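Local atomic coordinates of conjugal transfer protein TRWB (Escherichia coli, PDB entry 1E9R), a protein that acts as the coupling protein of bacterial conjugation, probably a hexameric ring ATPase that helps move DNA toward the transfer channel. Residues Gly7-Gly11 with Ala12-Arg16; Val40-Gly44 with Val45-Arg49; Gly186-Gly190 with Thr191-Ser195; Arg388-Val391 with Val392-Glu396. One frame throughout, in Å; residues are numbered along the deposited sequence.

Overall arrangement
Contacts 1 and 4 form one neighbourhood, with centres about 12 Å apart: the ring of Phe9 lies against the end of strand 384-390, its CE1 3.3 Å from Val391 O. Both also meet Arg19 of the second subunit, so they belong to an interface of the six-chain ring. Contact 2 sits about 25 Å, centre to centre, from each of them, and is tied to helix 66-79, which probably leaves the Walker A loop of this P-loop protein. Contact 3 lies across the chain's centre from contacts 1, 2 and 4, its centre about 54 Å from that of contact 2 and about 71 Å from that of contact 1. Contact 3 reaches the third subunit.

Contact 1: Gly7-Gly11 with Ala12-Arg16; sequences GEFGG and APFKR
Phe9 meets Ala12 and Phe14 where the N-terminal loop turns to enter strand 16-18, the first strand of a three-stranded antiparallel sheet. The chain folds back over the Phe9 ring. With CG anti to the backbone N (chi1 179°), the ring is carried beneath the following peptides, and the amide N of Gly11 lies 3.4 Å above its plane, over its centre. At the backbone angles of Gly11 a CB would clash with Phe9 CZ, which fits a glycine at this point. Ala12 comes in at the edge of the same ring, its carbonyl O near the ring plane and 3.5 Å from Phe9 CE2. Its methyl points away from 7-11 overall, and Ala12 also packs on Arg386 of the second subunit, as Phe9 does on Arg19 of that subunit. Two residues further on, Phe14 crosses Phe9 at about a right angle. His363 of strand 362-368 is shared by the two aromatics, edge-to-face with Phe14 and at about 60° to Phe9, which makes a small aromatic cluster beside that strand. Beyond it, Lys15 and Arg16 both face Glu366, a classic beta bulge where the loop becomes strand. The two phenylalanines touch by an edge of Phe14: CE1 stands 4.0 Å from Phe9 CD2, which lies near the Phe14 plane.

Contact 2: Val40-Gly44 with Val45-Arg49; sequences VTVAG and VPMPR
Met47 lies beside Val40 and against Val42. Its CB starts 3.5 Å from Val40 O and also rests on two methyls, Val40 CG2 at 3.9 Å and Val42 CG2 a little further off. A chi1 of 172° turns CG opposite the amide nitrogen, and the chain runs out alongside Val40, the two side chains pointing the same way, while Val42 crosses it at a slant. Met47 SD keeps touch with both methyls, lying 4.1 Å from Val42 CG2 and scarcely further from Val40 CG2. CE then leads off from both valines. The backbone underneath is a tight beta hairpin of strands 41-42 and 45-46, closed by a type I' turn from Val42 to Val45. Gly44 takes a positive phi of 89° that would jam a CB against the preceding carbonyl. Val42 and Val45 form the hydrogen-bonded pair: Val42 N gives to Val45 O at 2.7 Å, and Val45 N returns a bond to Val42 O from well above the carbonyl plane. At the open end Met47 N bonds Val40 O at 2.9 Å, nearly straight, and a water accepts from Val40 N and donates to Met47 O. Thr41 and Pro46, the non-hydrogen-bonded pair, occupy the other face, where Thr41 OG1 bonds Glu72 of helix 66-79. That carboxylate also takes Gly44 N, while Val45 packs against helix 26-33.

Contact 3: Gly186-Gly190 with Thr191-Ser195; sequences GFLEG and TLAES
Leu188 O, at the end of helix 181-188, gathers two bonds from Thr191. One residue earlier, Phe187 only skirts this contact: its carbonyl O bonds Lys160 NZ, and its ring stacks on Trp175 and receives Lys160 as a cation-pi partner. Leu188 O accepts Thr191 N at 2.8 Å, the donor tilted somewhat from the carbonyl plane, and also takes the Thr191 hydroxyl, although the modelled OG1 to O distance is doubtfully short. On the side-chain side, Leu188 CD2 leans on Ala193 CB at 4.0 Å. That carbonyl closes a type II turn from Leu188 to Thr191, and a type I turn from Thr191 to Glu194 follows at once, so the helix ends in two successive reversals; Thr191 OG1 accepts from Ala193 N to make an ST turn inside the second. Glu189 comes next, its CG 3.6 Å from Glu194 OE2; their carboxylate planes are inclined by 25°, and the like charges stay apart. Gly190, whose phi of 96° suits glycine, donates its N to Glu194 OE1 at 3.2 Å, almost straight but from above the carboxylate plane. Glu194 reaches that amide because its chain is fully extended from CB to the carboxylate. Cut back to alanine, this position would lose its carboxylate, and Gly190 N would probably be left without that acceptor. Just beyond, Ser195 OG bonds Ile178 O of the third subunit.

Contact 4: Arg388-Val391 with Val392-Glu396; sequences RERV and VMPAE
Arg390 sets its CB against Val392 O, 3.4 Å away, then bends at chi2 (-63°) and brings NH1 obliquely to within 4.1 Å of Pro394 CG, the two side chains crossing at about a right angle. Ser357 ties this corner together, bonded to both Arg390 NH1 and Val392 O, and Glu354 makes a salt bridge with Arg390 NH2. Past Val392 the chain enters a helix, with Met393 at the N-cap. Methionine offers no capping acceptor there, but Glu396 supplies the return half of a capping box: its OE2 accepts Met393 N at 2.9 Å, nearly straight and from above the carboxylate plane. Its OE1 takes a water at 2.7 Å that also donates to Val391 O, so one carboxylate spans the strand end and the helix start. OE2 further pairs with Arg19 of the second subunit. Met393 N would probably lose its acceptor, and Arg19 of the second subunit this carboxylate, if a lysine stood in place of Glu396. The whole corner links strand 384-390, the outer strand next to 362-368, to helix 394-398, with Arg390, Val392 and Pro394 resting on helix 350-360.

Contact 1: Gly7-Gly11 with Ala12-Arg16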
# COMPACT_ATOMS: atom_id res chain seq x y z
N GLY B 7 -42.88 2.42 14.14
CA GLY B 7 -42.39 2.26 15.49
C GLY B 7 -40.96 1.76 15.64
O GLY B 7 -40.17 2.39 16.34
N GLU B 8 -40.63 0.62 15.03
CA GLU B 8 -39.28 0.04 15.12
C GLU B 8 -38.30 0.70 14.17
O GLU B 8 -37.25 1.22 14.57
CB GLU B 8 -39.28 -1.45 14.75
CG GLU B 8 -40.16 -2.37 15.54
CD GLU B 8 -41.64 -2.25 15.21
OE1 GLU B 8 -42.03 -2.43 14.02
OE2 GLU B 8 -42.41 -1.98 16.15
N PHE B 9 -38.66 0.64 12.89
CA PHE B 9 -37.86 1.20 11.80
C PHE B 9 -37.93 2.73 11.79
O PHE B 9 -39.01 3.32 11.70
CB PHE B 9 -38.37 0.63 10.47
CG PHE B 9 -37.64 1.15 9.27
CD1 PHE B 9 -36.26 1.08 9.20
CD2 PHE B 9 -38.34 1.69 8.20
CE1 PHE B 9 -35.59 1.55 8.08
CE2 PHE B 9 -37.68 2.16 7.08
CZ PHE B 9 -36.30 2.09 7.01
N GLY B 10 -36.76 3.36 11.86
CA GLY B 10 -36.68 4.81 11.86
C GLY B 10 -37.03 5.49 10.55
O GLY B 10 -37.29 6.69 10.53
N GLY B 11 -37.03 4.73 9.46
CA GLY B 11 -37.36 5.31 8.17
C GLY B 11 -38.85 5.41 7.93
O GLY B 11 -39.66 5.34 8.86
N ALA B 12 -39.22 5.57 6.66
CA ALA B 12 -40.62 5.69 6.28
C ALA B 12 -41.34 4.35 6.36
O ALA B 12 -40.81 3.32 5.93
CB ALA B 12 -40.72 6.23 4.87
N PRO B 13 -42.56 4.34 6.93
CA PRO B 13 -43.33 3.10 7.05
C PRO B 13 -43.53 2.47 5.67
O PRO B 13 -43.58 3.19 4.67
CB PRO B 13 -44.64 3.57 7.68
CG PRO B 13 -44.20 4.72 8.54
CD PRO B 13 -43.24 5.45 7.61
N PHE B 14 -43.61 1.15 5.61
CA PHE B 14 -43.79 0.47 4.34
C PHE B 14 -44.94 -0.54 4.31
O PHE B 14 -45.45 -0.96 5.35
CB PHE B 14 -42.50 -0.23 3.92
CG PHE B 14 -41.90 -1.11 4.97
CD1 PHE B 14 -41.07 -0.57 5.96
CD2 PHE B 14 -42.10 -2.49 4.95
CE1 PHE B 14 -40.45 -1.40 6.92
CE2 PHE B 14 -41.49 -3.32 5.90
CZ PHE B 14 -40.66 -2.77 6.88
N LYS B 15 -45.31 -0.93 3.10
CA LYS B 15 -46.40 -1.86 2.89
C LYS B 15 -45.94 -3.29 3.13
O LYS B 15 -46.47 -3.98 4.00
CB LYS B 15 -46.94 -1.73 1.46
CG LYS B 15 -48.40 -2.15 1.26
CD LYS B 15 -48.81 -2.03 -0.22
CE LYS B 15 -50.33 -2.07 -0.41
NZ LYS B 15 -50.95 -3.33 0.09
N ARG B 16 -44.92 -3.71 2.39
CA ARG B 16 -44.42 -5.08 2.49
C ARG B 16 -42.91 -5.26 2.59
O ARG B 16 -42.15 -4.64 1.84
CB ARG B 16 -44.91 -5.88 1.29
CG ARG B 16 -44.27 -7.24 1.11
CD ARG B 16 -44.88 -7.93 -0.10
NE ARG B 16 -46.31 -8.07 0.13
CZ ARG B 16 -47.28 -7.92 -0.77
NH1 ARG B 16 -47.00 -7.59 -2.03
NH2 ARG B 16 -48.54 -8.09 -0.40

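Contact 2: Val40-Gly44 with Val45-Arg49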
# COMPACT_ATOMS: atom_id res chain seq x y z
N VAL B 40 -29.59 -16.39 29.80
CA VAL B 40 -28.88 -15.18 30.23
C VAL B 40 -29.46 -14.07 29.36
O VAL B 40 -30.04 -14.34 28.30
CB VAL B 40 -27.36 -15.31 29.99
CG1 VAL B 40 -26.81 -16.47 30.83
CG2 VAL B 40 -27.08 -15.55 28.51
N THR B 41 -29.34 -12.81 29.78
CA THR B 41 -29.91 -11.75 28.96
C THR B 41 -28.91 -10.75 28.42
O THR B 41 -27.87 -10.48 29.03
CB THR B 41 -30.98 -10.94 29.72
OG1 THR B 41 -30.38 -10.26 30.83
CG2 THR B 41 -32.08 -11.86 30.21
N VAL B 42 -29.28 -10.18 27.27
CA VAL B 42 -28.49 -9.18 26.59
C VAL B 42 -29.39 -7.96 26.52
O VAL B 42 -30.37 -7.95 25.79
CB VAL B 42 -28.13 -9.62 25.15
CG1 VAL B 42 -27.31 -8.53 24.47
CG2 VAL B 42 -27.38 -10.95 25.18
N ALA B 43 -29.06 -6.94 27.31
CA ALA B 43 -29.87 -5.71 27.32
C ALA B 43 -31.34 -6.02 27.61
O ALA B 43 -32.24 -5.37 27.07
CB ALA B 43 -29.74 -4.98 25.99
N GLY B 44 -31.59 -7.01 28.45
CA GLY B 44 -32.95 -7.37 28.79
C GLY B 44 -33.56 -8.39 27.85
O GLY B 44 -34.67 -8.87 28.07
N VAL B 45 -32.83 -8.73 26.78
CA VAL B 45 -33.34 -9.71 25.83
C VAL B 45 -32.71 -11.06 26.09
O VAL B 45 -31.49 -11.18 26.14
CB VAL B 45 -33.04 -9.31 24.37
CG1 VAL B 45 -33.74 -10.26 23.43
CG2 VAL B 45 -33.47 -7.87 24.11
N PRO B 46 -33.54 -12.11 26.26
CA PRO B 46 -33.00 -13.44 26.51
C PRO B 46 -32.20 -13.94 25.31
O PRO B 46 -32.64 -13.85 24.16
CB PRO B 46 -34.25 -14.29 26.79
CG PRO B 46 -35.30 -13.60 26.01
CD PRO B 46 -35.01 -12.13 26.26
N MET B 47 -31.02 -14.45 25.60
CA MET B 47 -30.13 -14.93 24.56
C MET B 47 -30.44 -16.37 24.16
O MET B 47 -30.52 -17.26 25.00
CB MET B 47 -28.69 -14.79 25.05
CG MET B 47 -27.65 -15.44 24.16
SD MET B 47 -26.01 -14.81 24.54
CE MET B 47 -25.24 -14.95 22.92
N PRO B 48 -30.63 -16.61 22.85
CA PRO B 48 -30.91 -17.96 22.38
C PRO B 48 -29.81 -18.85 22.90
O PRO B 48 -28.63 -18.56 22.72
CB PRO B 48 -30.87 -17.81 20.87
CG PRO B 48 -31.40 -16.44 20.67
CD PRO B 48 -30.72 -15.64 21.75
N ARG B 49 -30.19 -19.93 23.56
CA ARG B 49 -29.23 -20.88 24.11
C ARG B 49 -28.19 -21.34 23.10
O ARG B 49 -27.02 -21.45 23.42
CB ARG B 49 -29.97 -22.10 24.67
CG ARG B 49 -30.48 -21.95 26.08
CD ARG B 49 -29.45 -22.46 27.03
NE ARG B 49 -30.03 -22.74 28.33
CZ ARG B 49 -29.43 -23.45 29.27
NH1 ARG B 49 -28.22 -23.94 29.04
NH2 ARG B 49 -30.03 -23.66 30.44
O HOH W 1 -29.34 -18.01 27.20

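Contact 3: Gly186-Gly190 with Thr191-Ser195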
# COMPACT_ATOMS: atom_id res chain seq x y z
N GLY B 186 26.51 -20.98 27.26
CA GLY B 186 26.94 -22.17 27.98
C GLY B 186 25.78 -22.88 28.64
O GLY B 186 25.71 -24.12 28.63
N PHE B 187 24.86 -22.11 29.21
CA PHE B 187 23.70 -22.69 29.86
C PHE B 187 22.88 -23.44 28.81
O PHE B 187 22.38 -24.53 29.06
CB PHE B 187 22.82 -21.62 30.49
CG PHE B 187 21.65 -22.18 31.22
CD1 PHE B 187 21.81 -22.75 32.48
CD2 PHE B 187 20.39 -22.20 30.63
CE1 PHE B 187 20.74 -23.34 33.14
CE2 PHE B 187 19.31 -22.79 31.28
CZ PHE B 187 19.48 -23.36 32.54
N LEU B 188 22.76 -22.85 27.63
CA LEU B 188 22.00 -23.46 26.54
C LEU B 188 22.63 -24.72 25.97
O LEU B 188 21.94 -25.52 25.32
CB LEU B 188 21.77 -22.45 25.42
CG LEU B 188 20.72 -21.40 25.77
CD1 LEU B 188 20.64 -20.37 24.66
CD2 LEU B 188 19.37 -22.09 25.99
N GLU B 189 23.93 -24.91 26.18
CA GLU B 189 24.59 -26.12 25.69
C GLU B 189 23.81 -27.31 26.21
O GLU B 189 23.44 -27.36 27.38
CB GLU B 189 26.03 -26.20 26.18
CG GLU B 189 27.03 -25.38 25.40
CD GLU B 189 28.37 -25.28 26.11
OE1 GLU B 189 28.81 -26.30 26.70
OE2 GLU B 189 28.98 -24.19 26.10
N GLY B 190 23.54 -28.28 25.34
CA GLY B 190 22.79 -29.43 25.78
C GLY B 190 21.31 -29.31 25.48
O GLY B 190 20.57 -30.29 25.59
N THR B 191 20.86 -28.11 25.11
CA THR B 191 19.46 -27.90 24.77
C THR B 191 19.31 -27.75 23.26
O THR B 191 20.31 -27.65 22.53
CB THR B 191 18.89 -26.63 25.40
OG1 THR B 191 19.55 -25.48 24.84
CG2 THR B 191 19.10 -26.65 26.90
N LEU B 192 18.06 -27.73 22.79
CA LEU B 192 17.79 -27.59 21.37
C LEU B 192 18.22 -26.22 20.84
O LEU B 192 18.36 -26.04 19.63
CB LEU B 192 16.30 -27.80 21.11
CG LEU B 192 15.80 -29.23 21.33
CD1 LEU B 192 14.30 -29.28 21.07
CD2 LEU B 192 16.54 -30.19 20.40
N ALA B 193 18.46 -25.28 21.75
CA ALA B 193 18.87 -23.93 21.37
C ALA B 193 20.38 -23.73 21.39
O ALA B 193 20.88 -22.62 21.15
CB ALA B 193 18.21 -22.91 22.30
N GLU B 194 21.13 -24.79 21.67
CA GLU B 194 22.58 -24.69 21.74
C GLU B 194 23.22 -24.03 20.52
O GLU B 194 23.79 -22.94 20.62
CB GLU B 194 23.21 -26.05 21.93
CG GLU B 194 24.72 -25.98 22.07
CD GLU B 194 25.36 -27.34 22.31
OE1 GLU B 194 24.61 -28.36 22.37
OE2 GLU B 194 26.61 -27.39 22.42
N SER B 195 23.11 -24.70 19.38
CA SER B 195 23.70 -24.20 18.15
C SER B 195 22.87 -23.23 17.33
O SER B 195 23.42 -22.56 16.45
CB SER B 195 24.11 -25.39 17.27
OG SER B 195 24.98 -26.25 17.98

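Contact 4: Arg388-Val391 with Val392-Glu396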
# COMPACT_ATOMS: atom_id res chain seq x y z
N ARG B 388 -34.34 -0.39 -1.62
CA ARG B 388 -33.31 -0.99 -0.78
C ARG B 388 -32.77 0.14 0.11
O ARG B 388 -32.49 1.24 -0.38
CB ARG B 388 -32.17 -1.54 -1.62
CG ARG B 388 -32.34 -2.96 -2.08
CD ARG B 388 -31.19 -3.29 -3.00
NE ARG B 388 -29.97 -2.66 -2.49
CZ ARG B 388 -29.10 -2.00 -3.25
NH1 ARG B 388 -29.31 -1.90 -4.55
NH2 ARG B 388 -28.02 -1.45 -2.69
N GLU B 389 -32.62 -0.13 1.40
CA GLU B 389 -32.14 0.87 2.34
C GLU B 389 -31.60 0.27 3.63
O GLU B 389 -31.89 -0.88 3.97
CB GLU B 389 -33.26 1.86 2.68
CG GLU B 389 -34.64 1.23 2.79
CD GLU B 389 -35.71 2.22 3.22
OE1 GLU B 389 -35.73 3.36 2.70
OE2 GLU B 389 -36.55 1.84 4.08
N ARG B 390 -30.79 1.06 4.34
CA ARG B 390 -30.21 0.64 5.61
C ARG B 390 -31.30 0.62 6.66
O ARG B 390 -32.06 1.58 6.79
CB ARG B 390 -29.12 1.62 6.09
CG ARG B 390 -27.84 1.61 5.29
CD ARG B 390 -27.12 0.27 5.35
NE ARG B 390 -26.01 0.23 4.41
CZ ARG B 390 -24.87 0.92 4.55
NH1 ARG B 390 -24.68 1.71 5.60
NH2 ARG B 390 -23.94 0.85 3.61
N VAL B 391 -31.40 -0.47 7.39
CA VAL B 391 -32.38 -0.55 8.45
C VAL B 391 -32.03 0.55 9.45
O VAL B 391 -32.91 1.25 9.97
CB VAL B 391 -32.33 -1.95 9.10
CG1 VAL B 391 -33.21 -2.00 10.35
CG2 VAL B 391 -32.79 -2.99 8.09
N VAL B 392 -30.73 0.72 9.69
CA VAL B 392 -30.23 1.74 10.61
C VAL B 392 -29.20 2.58 9.86
O VAL B 392 -28.21 2.05 9.38
CB VAL B 392 -29.52 1.11 11.82
CG1 VAL B 392 -29.06 2.21 12.77
CG2 VAL B 392 -30.44 0.13 12.52
N MET B 393 -29.45 3.89 9.77
CA MET B 393 -28.54 4.81 9.09
C MET B 393 -27.31 5.11 9.91
O MET B 393 -27.35 5.08 11.14
CB MET B 393 -29.25 6.14 8.81
CG MET B 393 -29.89 6.26 7.45
SD MET B 393 -30.78 7.83 7.33
CE MET B 393 -29.48 8.98 6.83
N PRO B 394 -26.17 5.39 9.25
CA PRO B 394 -24.96 5.69 10.02
C PRO B 394 -25.24 6.86 10.97
O PRO B 394 -24.78 6.86 12.11
CB PRO B 394 -23.96 6.05 8.93
CG PRO B 394 -24.37 5.13 7.81
CD PRO B 394 -25.87 5.28 7.81
N ALA B 395 -26.02 7.83 10.49
CA ALA B 395 -26.39 9.02 11.28
C ALA B 395 -27.27 8.68 12.48
O ALA B 395 -27.26 9.40 13.48
CB ALA B 395 -27.12 10.02 10.40
N GLU B 396 -28.03 7.59 12.38
CA GLU B 396 -28.88 7.17 13.48
C GLU B 396 -27.99 6.60 14.59
O GLU B 396 -28.29 6.71 15.78
CB GLU B 396 -29.87 6.08 13.04
CG GLU B 396 -30.94 6.53 12.07
CD GLU B 396 -31.96 5.42 11.84
OE1 GLU B 396 -32.71 5.08 12.79
OE2 GLU B 396 -32.00 4.88 10.72
O HOH W 2 -33.97 2.78 12.28